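Local atomic coordinates of lovastatin nonaketide synthase, polyketide synthase component (Aspergillus terreus, PDB entry 7CPX), a protein that builds the nonaketide precursor of lovastatin by repeatedly condensing malonyl units and reducing, dehydrating and methylating the growing chain, together with lovC. Residues 517-527 with 885-896. The protein carries 2 engineered substitutions. Residues are numbered along the deposited sequence; the frame is centred on the assembly and turned at random.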
loop_
_atom_site.group_PDB
_atom_site.type_symbol
_atom_site.label_atom_id
_atom_site.label_comp_id
_atom_site.label_asym_id
_atom_site.label_seq_id
_atom_site.Cartn_x
_atom_site.Cartn_y
_atom_site.Cartn_z
ATOM N N VAL A 517 16.896 50.774 6.892
ATOM C CA VAL A 517 15.587 51.411 6.969
ATOM C C VAL A 517 14.572 50.500 6.297
ATOM O O VAL A 517 14.847 49.905 5.249
ATOM C CB VAL A 517 15.610 52.802 6.311
ATOM C CG1 VAL A 517 14.225 53.425 6.344
ATOM C CG2 VAL A 517 16.614 53.704 7.006
ATOM N N LEU A 518 13.396 50.396 6.894
ATOM C CA LEU A 518 12.357 49.477 6.461
ATOM C C LEU A 518 11.015 50.189 6.442
ATOM O O LEU A 518 10.842 51.222 7.100
ATOM C CB LEU A 518 12.305 48.251 7.385
ATOM C CG LEU A 518 13.615 47.456 7.403
ATOM C CD1 LEU A 518 13.591 46.364 8.452
ATOM C CD2 LEU A 518 13.897 46.857 6.038
ATOM N N PRO A 519 10.039 49.666 5.682
ATOM C CA PRO A 519 8.783 50.400 5.466
ATOM C C PRO A 519 8.162 50.961 6.735
ATOM O O PRO A 519 7.951 52.174 6.837
ATOM C CB PRO A 519 7.875 49.345 4.824
ATOM C CG PRO A 519 8.811 48.429 4.127
ATOM C CD PRO A 519 10.044 48.370 4.984
ATOM N N PHE A 520 7.864 50.105 7.707
ATOM C CA PHE A 520 7.281 50.566 8.960
ATOM C C PHE A 520 8.377 51.185 9.813
ATOM O O PHE A 520 9.373 50.527 10.127
ATOM C CB PHE A 520 6.595 49.414 9.692
ATOM C CG PHE A 520 5.375 48.897 8.989
ATOM C CD1 PHE A 520 5.487 47.958 7.980
ATOM C CD2 PHE A 520 4.117 49.357 9.332
ATOM C CE1 PHE A 520 4.367 47.484 7.328
ATOM C CE2 PHE A 520 2.991 48.885 8.685
ATOM C CZ PHE A 520 3.117 47.947 7.682
ATOM N N ARG A 521 8.196 52.448 10.185
ATOM C CA ARG A 521 9.220 53.222 10.866
ATOM C C ARG A 521 8.680 53.779 12.174
ATOM O O ARG A 521 7.493 54.098 12.290
ATOM C CB ARG A 521 9.707 54.384 9.996
ATOM C CG ARG A 521 10.340 53.979 8.679
ATOM C CD ARG A 521 10.573 55.199 7.803
ATOM N NE ARG A 521 11.285 54.878 6.573
ATOM C CZ ARG A 521 10.709 54.421 5.469
ATOM N NH1 ARG A 521 9.407 54.195 5.410
ATOM N NH2 ARG A 521 11.459 54.183 4.398
ATOM N N ARG A 522 9.566 53.896 13.158
ATOM C CA ARG A 522 9.278 54.640 14.372
ATOM C C ARG A 522 10.567 55.276 14.862
ATOM O O ARG A 522 11.666 54.790 14.584
ATOM C CB ARG A 522 8.669 53.752 15.469
ATOM C CG ARG A 522 8.370 54.479 16.782
ATOM C CD ARG A 522 7.405 55.649 16.593
ATOM N NE ARG A 522 7.364 56.527 17.756
ATOM C CZ ARG A 522 6.421 56.511 18.690
ATOM N NH1 ARG A 522 5.405 55.664 18.640
ATOM N NH2 ARG A 522 6.499 57.369 19.703
ATOM N N ALA A 523 10.421 56.384 15.579
ATOM C CA ALA A 523 11.553 57.113 16.124
ATOM C C ALA A 523 11.236 57.521 17.552
ATOM O O ALA A 523 10.110 57.933 17.849
ATOM C CB ALA A 523 11.877 58.337 15.269
ATOM N N ILE A 524 12.228 57.405 18.424
ATOM C CA ILE A 524 12.084 57.665 19.847
ATOM C C ILE A 524 12.964 58.852 20.205
ATOM O O ILE A 524 14.100 58.963 19.729
ATOM C CB ILE A 524 12.467 56.425 20.678
ATOM C CG1 ILE A 524 11.769 55.176 20.131
ATOM C CG2 ILE A 524 12.117 56.635 22.130
ATOM C CD1 ILE A 524 10.257 55.268 20.093
ATOM N N VAL A 525 12.436 59.739 21.043
ATOM C CA VAL A 525 13.104 60.979 21.411
ATOM C C VAL A 525 13.509 60.891 22.875
ATOM O O VAL A 525 12.670 60.615 23.741
ATOM C CB VAL A 525 12.199 62.198 21.162
ATOM C CG1 VAL A 525 12.863 63.468 21.653
ATOM C CG2 VAL A 525 11.872 62.312 19.683
ATOM N N GLY A 526 14.789 61.127 23.146
ATOM C CA GLY A 526 15.292 61.104 24.504
ATOM C C GLY A 526 16.742 61.531 24.599
ATOM O O GLY A 526 17.586 61.062 23.829
ATOM N N HIS A 527 17.042 62.424 25.542
ATOM C CA HIS A 527 18.406 62.917 25.692
ATOM C C HIS A 527 19.312 61.877 26.340
ATOM O O HIS A 527 20.471 61.726 25.940
ATOM C CB HIS A 527 18.412 64.205 26.516
ATOM C CG HIS A 527 19.776 64.788 26.713
ATOM N ND1 HIS A 527 20.107 65.552 27.812
ATOM C CD2 HIS A 527 20.893 64.723 25.951
ATOM C CE1 HIS A 527 21.369 65.929 27.720
ATOM N NE2 HIS A 527 21.869 65.440 26.598
ATOM N N ASP A 885 15.164 67.289 23.195
ATOM C CA ASP A 885 14.035 66.470 22.778
ATOM C C ASP A 885 13.335 67.078 21.571
ATOM O O ASP A 885 12.922 66.358 20.662
ATOM C CB ASP A 885 13.052 66.296 23.935
ATOM C CG ASP A 885 13.676 65.599 25.129
ATOM O OD1 ASP A 885 14.878 65.269 25.064
ATOM O OD2 ASP A 885 12.962 65.380 26.130
ATOM N N SER A 886 13.198 68.404 21.541
ATOM C CA SER A 886 12.530 69.047 20.413
ATOM C C SER A 886 13.290 68.804 19.113
ATOM O O SER A 886 12.706 68.390 18.101
ATOM C CB SER A 886 12.389 70.545 20.681
ATOM O OG SER A 886 11.697 70.783 21.893
ATOM N N PHE A 887 14.600 69.057 19.118
ATOM C CA PHE A 887 15.380 68.870 17.900
ATOM C C PHE A 887 15.444 67.398 17.505
ATOM O O PHE A 887 15.365 67.059 16.314
ATOM C CB PHE A 887 16.785 69.438 18.081
ATOM C CG PHE A 887 17.648 69.307 16.863
ATOM C CD1 PHE A 887 17.533 70.205 15.816
ATOM C CD2 PHE A 887 18.570 68.282 16.759
ATOM C CE1 PHE A 887 18.325 70.085 14.691
ATOM C CE2 PHE A 887 19.363 68.156 15.640
ATOM C CZ PHE A 887 19.241 69.058 14.603
ATOM N N SER A 888 15.587 66.506 18.488
ATOM C CA SER A 888 15.603 65.082 18.189
ATOM C C SER A 888 14.263 64.620 17.636
ATOM O O SER A 888 14.226 63.727 16.791
ATOM C CB SER A 888 15.965 64.288 19.442
ATOM O OG SER A 888 15.921 62.895 19.194
ATOM N N ARG A 889 13.161 65.225 18.081
ATOM C CA ARG A 889 11.854 64.881 17.533
ATOM C C ARG A 889 11.706 65.401 16.112
ATOM O O ARG A 889 11.068 64.757 15.271
ATOM C CB ARG A 889 10.749 65.440 18.428
ATOM C CG ARG A 889 9.345 65.059 17.987
ATOM C CD ARG A 889 8.290 65.594 18.943
ATOM N NE ARG A 889 8.491 65.121 20.310
ATOM C CZ ARG A 889 9.148 65.786 21.252
ATOM N NH1 ARG A 889 9.690 66.970 21.018
ATOM N NH2 ARG A 889 9.267 65.247 22.461
ATOM N N ALA A 890 12.284 66.567 15.820
ATOM C CA ALA A 890 12.294 67.045 14.442
ATOM C C ALA A 890 13.043 66.070 13.540
ATOM O O ALA A 890 12.559 65.692 12.464
ATOM C CB ALA A 890 12.922 68.436 14.371
ATOM N N LEU A 891 14.228 65.639 13.978
ATOM C CA LEU A 891 14.984 64.660 13.202
ATOM C C LEU A 891 14.232 63.338 13.109
ATOM O O LEU A 891 14.293 62.648 12.088
ATOM C CB LEU A 891 16.365 64.445 13.821
ATOM C CG LEU A 891 17.359 65.602 13.704
ATOM C CD1 LEU A 891 18.688 65.212 14.329
ATOM C CD2 LEU A 891 17.554 66.018 12.254
ATOM N N ALA A 892 13.521 62.970 14.176
ATOM C CA ALA A 892 12.734 61.745 14.173
ATOM C C ALA A 892 11.628 61.804 13.134
ATOM O O ALA A 892 11.384 60.826 12.419
ATOM C CB ALA A 892 12.147 61.514 15.565
ATOM N N TYR A 893 10.933 62.936 13.052
ATOM C CA TYR A 893 9.908 63.104 12.030
ATOM C C TYR A 893 10.522 63.034 10.639
ATOM O O TYR A 893 9.996 62.352 9.748
ATOM C CB TYR A 893 9.190 64.437 12.237
ATOM C CG TYR A 893 7.862 64.550 11.527
ATOM C CD1 TYR A 893 7.795 64.607 10.144
ATOM C CD2 TYR A 893 6.674 64.616 12.242
ATOM C CE1 TYR A 893 6.588 64.716 9.494
ATOM C CE2 TYR A 893 5.459 64.726 11.597
ATOM C CZ TYR A 893 5.421 64.775 10.222
ATOM O OH TYR A 893 4.213 64.885 9.571
ATOM N N LEU A 894 11.654 63.716 10.444
ATOM C CA LEU A 894 12.332 63.667 9.153
ATOM C C LEU A 894 12.666 62.233 8.761
ATOM O O LEU A 894 12.454 61.827 7.611
ATOM C CB LEU A 894 13.603 64.512 9.203
ATOM C CG LEU A 894 13.427 66.018 9.026
ATOM C CD1 LEU A 894 14.640 66.756 9.562
ATOM C CD2 LEU A 894 13.205 66.351 7.561
ATOM N N TRP A 895 13.198 61.456 9.704
ATOM C CA TRP A 895 13.569 60.078 9.409
ATOM C C TRP A 895 12.338 59.230 9.121
ATOM O O TRP A 895 12.274 58.544 8.098
ATOM C CB TRP A 895 14.369 59.490 10.570
ATOM C CG TRP A 895 14.870 58.110 10.302
ATOM C CD1 TRP A 895 15.999 57.769 9.622
ATOM C CD2 TRP A 895 14.258 56.881 10.707
ATOM N NE1 TRP A 895 16.131 56.403 9.577
ATOM C CE2 TRP A 895 15.074 55.834 10.236
ATOM C CE3 TRP A 895 13.101 56.565 11.421
ATOM C CZ2 TRP A 895 14.769 54.494 10.457
ATOM C CZ3 TRP A 895 12.799 55.235 11.639
ATOM C CH2 TRP A 895 13.629 54.216 11.159
ATOM N N GLU A 896 11.336 59.288 10.000
ATOM C CA GLU A 896 10.127 58.503 9.786
ATOM C C GLU A 896 9.481 58.837 8.451
ATOM O O GLU A 896 8.765 58.004 7.885
ATOM C CB GLU A 896 9.136 58.741 10.925
ATOM C CG GLU A 896 9.591 58.197 12.268
ATOM C CD GLU A 896 8.584 58.453 13.370
ATOM O OE1 GLU A 896 7.557 59.110 13.098
ATOM O OE2 GLU A 896 8.818 57.997 14.509
#
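Val525 packs against Asp885 and Arg889 where helix 885-896 lies along strand 520-524, nearly antiparallel to it (173° between the short axes, 7.7 Å apart); Val525, Trp895 and Glu896 bury the most surface. Val525 spreads its two methyl groups along one turn of the helix: CG1 stands anti to its own backbone N (chi1 175°) and packs against Asp885 and Ser888, while CG2 rests against Arg889, 3.6 Å from its CB. A beta-branched residue suits this place, since both branches meet the helix close to the strand. The Arg889 side chain crosses Val525 at about a right angle, with CG1 over one guanidinium face, offset toward the rim.

Further along, Ala523 meets Ala892 through their CB atoms; two methyl-sized side chains let strand and helix approach closely, their CA atoms 5.2 Å apart. Trp895 packs against the first half of the strand. With chi1 at -176° its indole swings toward the strand, where Arg521 CD lies over one face, while Arg521 CB comes to 3.6 Å from CZ3. Val517 CG2 meets the ring obliquely near NE1 and CZ2, 3.8 Å from NE1. A large flat ring suits this place because it reaches from Val517 to the Arg522 carbonyl.

Glu896, extended beyond CG, brings its carboxylate near a backbone N-H and the Arg522 side chain. The Ala523 N-H makes a weak hydrogen bond to OE2, its exact geometry doubtful. Arg522 NE forms only a long salt bridge to the same oxygen, 3.8 Å away; it donates instead to Ala523 O, and NH1 bonds to Ile544 O.

Strand 520-524 is the middle of an antiparallel three-stranded sheet, between 475-479 and 546-547. Ile524 points away from helix 885-896, onto helix 529-542, so the strand is packed on both faces. Trp895 also touches strand 475-479; helix 883-898 thus packs on the small sheet of the linker domain that joins ketosynthase and acyltransferase, as in related synthases.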